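Local coordinates for RNA-binding protein (Porphyromonas gingivalis W83, PDB 7JLY) that probably binds RNA through a single RNA recognition motif domain and has been seen with a bound calcium ion, at residues I5-L10 / G47-E52. Numbering follows the deposited sequence.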
ATOM      1  N   ILE A   5      -4.050   2.426  -4.423  1.00 18.57           N
ATOM      2  CA  ILE A   5      -2.623   2.689  -4.319  1.00 19.09           C
ATOM      3  C   ILE A   5      -1.861   1.386  -4.321  1.00 18.37           C
ATOM      4  O   ILE A   5      -2.136   0.502  -3.514  1.00 16.59           O
ATOM      5  CB  ILE A   5      -2.271   3.469  -3.034  1.00 19.27           C
ATOM      6  CG1 ILE A   5      -3.124   4.739  -2.933  1.00 18.07           C
ATOM      7  CG2 ILE A   5      -0.776   3.813  -3.001  1.00 16.59           C
ATOM      8  CD1 ILE A   5      -2.879   5.537  -1.680  1.00 20.62           C
ATOM      9  N   TYR A   6      -0.911   1.278  -5.245  1.00 14.87           N
ATOM     10  CA  TYR A   6       0.014   0.156  -5.302  1.00 16.66           C
ATOM     11  C   TYR A   6       1.145   0.388  -4.314  1.00 18.10           C
ATOM     12  O   TYR A   6       1.757   1.447  -4.340  1.00 17.29           O
ATOM     13  CB  TYR A   6       0.575   0.016  -6.723  1.00 16.13           C
ATOM     14  CG  TYR A   6       1.494  -1.173  -6.973  1.00 17.17           C
ATOM     15  CD1 TYR A   6       2.839  -1.124  -6.619  1.00 17.04           C
ATOM     16  CD2 TYR A   6       1.020  -2.330  -7.593  1.00 18.02           C
ATOM     17  CE1 TYR A   6       3.690  -2.196  -6.863  1.00 17.37           C
ATOM     18  CE2 TYR A   6       1.861  -3.408  -7.840  1.00 19.31           C
ATOM     19  CZ  TYR A   6       3.197  -3.337  -7.476  1.00 20.11           C
ATOM     20  OH  TYR A   6       4.044  -4.403  -7.719  1.00 15.95           O
ATOM     21  N   VAL A   7       1.422  -0.586  -3.451  1.00 17.14           N
ATOM     22  CA  VAL A   7       2.603  -0.503  -2.590  1.00 17.09           C
ATOM     23  C   VAL A   7       3.465  -1.749  -2.818  1.00 17.63           C
ATOM     24  O   VAL A   7       2.989  -2.869  -2.668  1.00 18.96           O
ATOM     25  CB  VAL A   7       2.232  -0.378  -1.089  1.00 16.78           C
ATOM     26  CG1 VAL A   7       3.453   0.059  -0.278  1.00 16.76           C
ATOM     27  CG2 VAL A   7       1.090   0.627  -0.884  1.00 19.90           C
ATOM     28  N   GLY A   8       4.736  -1.555  -3.165  1.00 17.54           N
ATOM     29  CA  GLY A   8       5.574  -2.678  -3.565  1.00 16.19           C
ATOM     30  C   GLY A   8       7.007  -2.565  -3.076  1.00 18.61           C
ATOM     31  O   GLY A   8       7.337  -1.616  -2.366  1.00 15.96           O
ATOM     32  N   ASN A   9       7.839  -3.539  -3.463  1.00 15.20           N
ATOM     33  CA  ASN A   9       9.193  -3.705  -2.920  1.00 17.24           C
ATOM     34  C   ASN A   9       9.185  -3.806  -1.390  1.00 19.13           C
ATOM     35  O   ASN A   9      10.099  -3.321  -0.705  1.00 17.02           O
ATOM     36  CB  ASN A   9      10.108  -2.564  -3.356  1.00 17.95           C
ATOM     37  CG  ASN A   9      11.559  -2.904  -3.161  1.00 18.97           C
ATOM     38  OD1 ASN A   9      11.934  -4.056  -3.304  1.00 16.67           O
ATOM     39  ND2 ASN A   9      12.369  -1.924  -2.766  1.00 17.71           N
ATOM     40  N   LEU A  10       8.150  -4.443  -0.854  1.00 16.81           N
ATOM     41  CA  LEU A  10       7.949  -4.505   0.592  1.00 17.49           C
ATOM     42  C   LEU A  10       8.798  -5.573   1.258  1.00 17.04           C
ATOM     43  O   LEU A  10       8.939  -6.671   0.731  1.00 18.00           O
ATOM     44  CB  LEU A  10       6.473  -4.777   0.908  1.00 16.12           C
ATOM     45  CG  LEU A  10       5.473  -3.697   0.495  1.00 17.79           C
ATOM     46  CD1 LEU A  10       4.042  -4.180   0.734  1.00 15.35           C
ATOM     47  CD2 LEU A  10       5.736  -2.414   1.287  1.00 15.75           C
ATOM     48  N   GLY A  47       1.148  -4.980  -2.489  1.00 18.65           N
ATOM     49  CA  GLY A  47      -0.258  -4.988  -2.164  1.00 20.30           C
ATOM     50  C   GLY A  47      -0.931  -3.710  -2.600  1.00 21.23           C
ATOM     51  O   GLY A  47      -0.330  -2.880  -3.290  1.00 17.37           O
ATOM     52  N   PHE A  48      -2.186  -3.561  -2.187  1.00 19.87           N
ATOM     53  CA  PHE A  48      -2.986  -2.406  -2.562  1.00 20.25           C
ATOM     54  C   PHE A  48      -3.693  -1.792  -1.370  1.00 20.04           C
ATOM     55  O   PHE A  48      -4.269  -2.501  -0.546  1.00 18.36           O
ATOM     56  CB  PHE A  48      -4.022  -2.794  -3.623  1.00 22.70           C
ATOM     57  CG  PHE A  48      -3.417  -3.319  -4.889  1.00 20.05           C
ATOM     58  CD1 PHE A  48      -3.021  -2.452  -5.894  1.00 22.17           C
ATOM     59  CD2 PHE A  48      -3.240  -4.681  -5.071  1.00 24.65           C
ATOM     60  CE1 PHE A  48      -2.455  -2.933  -7.067  1.00 21.28           C
ATOM     61  CE2 PHE A  48      -2.674  -5.170  -6.243  1.00 26.13           C
ATOM     62  CZ  PHE A  48      -2.284  -4.293  -7.243  1.00 24.73           C
ATOM     63  N   VAL A  49      -3.658  -0.466  -1.295  1.00 20.38           N
ATOM     64  CA  VAL A  49      -4.429   0.260  -0.295  1.00 17.56           C
ATOM     65  C   VAL A  49      -5.411   1.204  -0.991  1.00 18.52           C
ATOM     66  O   VAL A  49      -5.022   1.950  -1.883  1.00 18.97           O
ATOM     67  CB  VAL A  49      -3.530   1.085   0.650  1.00 16.96           C
ATOM     68  CG1 VAL A  49      -4.397   1.841   1.635  1.00 17.65           C
ATOM     69  CG2 VAL A  49      -2.522   0.176   1.389  1.00 18.61           C
ATOM     70  N   GLU A  50      -6.680   1.163  -0.596  1.00 19.91           N
ATOM     71  CA  GLU A  50      -7.651   2.103  -1.128  1.00 19.41           C
ATOM     72  C   GLU A  50      -7.907   3.191  -0.105  1.00 18.26           C
ATOM     73  O   GLU A  50      -8.087   2.908   1.084  1.00 18.86           O
ATOM     74  CB  GLU A  50      -8.959   1.402  -1.498  1.00 22.44           C
ATOM     75  CG  GLU A  50      -8.885   0.666  -2.823  1.00 29.77           C
ATOM     76  CD  GLU A  50     -10.218   0.072  -3.232  1.00 34.49           C
ATOM     77  OE1 GLU A  50     -11.236   0.795  -3.178  1.00 39.79           O
ATOM     78  OE2 GLU A  50     -10.251  -1.119  -3.600  1.00 39.83           O
ATOM     79  N   MET A  51      -7.906   4.435  -0.568  1.00 16.99           N
ATOM     80  CA  MET A  51      -8.212   5.575   0.280  1.00 17.77           C
ATOM     81  C   MET A  51      -9.448   6.263  -0.285  1.00 20.38           C
ATOM     82  O   MET A  51      -9.625   6.326  -1.498  1.00 19.99           O
ATOM     83  CB  MET A  51      -7.028   6.541   0.360  1.00 17.99           C
ATOM     84  CG  MET A  51      -5.819   5.956   1.088  1.00 17.89           C
ATOM     85  SD  MET A  51      -4.478   7.136   1.236  1.00 19.44           S
ATOM     86  CE  MET A  51      -5.146   8.228   2.493  1.00 21.21           C
ATOM     87  N   GLU A  52     -10.315   6.754   0.590  1.00 19.29           N
ATOM     88  CA  GLU A  52     -11.603   7.265   0.123  1.00 20.38           C
ATOM     89  C   GLU A  52     -11.463   8.589  -0.638  1.00 22.63           C
ATOM     90  O   GLU A  52     -12.223   8.864  -1.561  1.00 21.40           O
ATOM     91  CB  GLU A  52     -12.575   7.428   1.294  1.00 22.13           C
ATOM     92  CG  GLU A  52     -14.007   7.835   0.869  1.00 23.68           C
ATOM     93  CD  GLU A  52     -14.668   6.851  -0.117  1.00 29.79           C
ATOM     94  OE1 GLU A  52     -14.501   5.614   0.045  1.00 26.67           O
ATOM     95  OE2 GLU A  52     -15.358   7.319  -1.062  1.00 28.65           O
TER
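The carbonyl oxygen of Ile-5 accepts the amide N of Val-49 at 2.9 Å, in the carbonyl plane and with an N-H...O angle of 161°, and a weaker CA-H...O contact from Phe-48, whose CA lies 3.2 Å from Ile-5 O. Ile-5 N answers with a more bent bond to Val-49 O (2.8 Å), completing one antiparallel hydrogen-bonded pair; Val-7 and Gly-47 form the next, where Val-7 N points straight at Gly-47 O (2.9 Å, 179°) and Gly-47 N returns a bond to Val-7 O. Between them lies the non-hydrogen-bonded pair Tyr-6/Phe-48, with both rings on one face of the sheet. The two planes stand nearly perpendicular, and an edge of Tyr-6 points off-centre at the face of Phe-48, Tyr-6 CD2 lying 3.6 Å from Phe-48 CE1. Different first torsions set the rings: CG is anti to N in Tyr-6 (chi1 -176°) but beside N in Phe-48. Tyr-6 lies in the RNP2 motif and Phe-48, with Phe-46, in RNP1; as in other RRMs, these rings probably stack on RNA bases. The Tyr-6 ring also meets that of Phe-46 and takes a cation-pi contact from Lys-77. On the other face Ile-5 CD1 touches Met-51 SD at 3.7 Å. This apolar side packs on helices 16-23 and 54-64, while strand 72-78 hydrogen-bonds the outer edge of 5-10 and strand 29-36 that of 47-52.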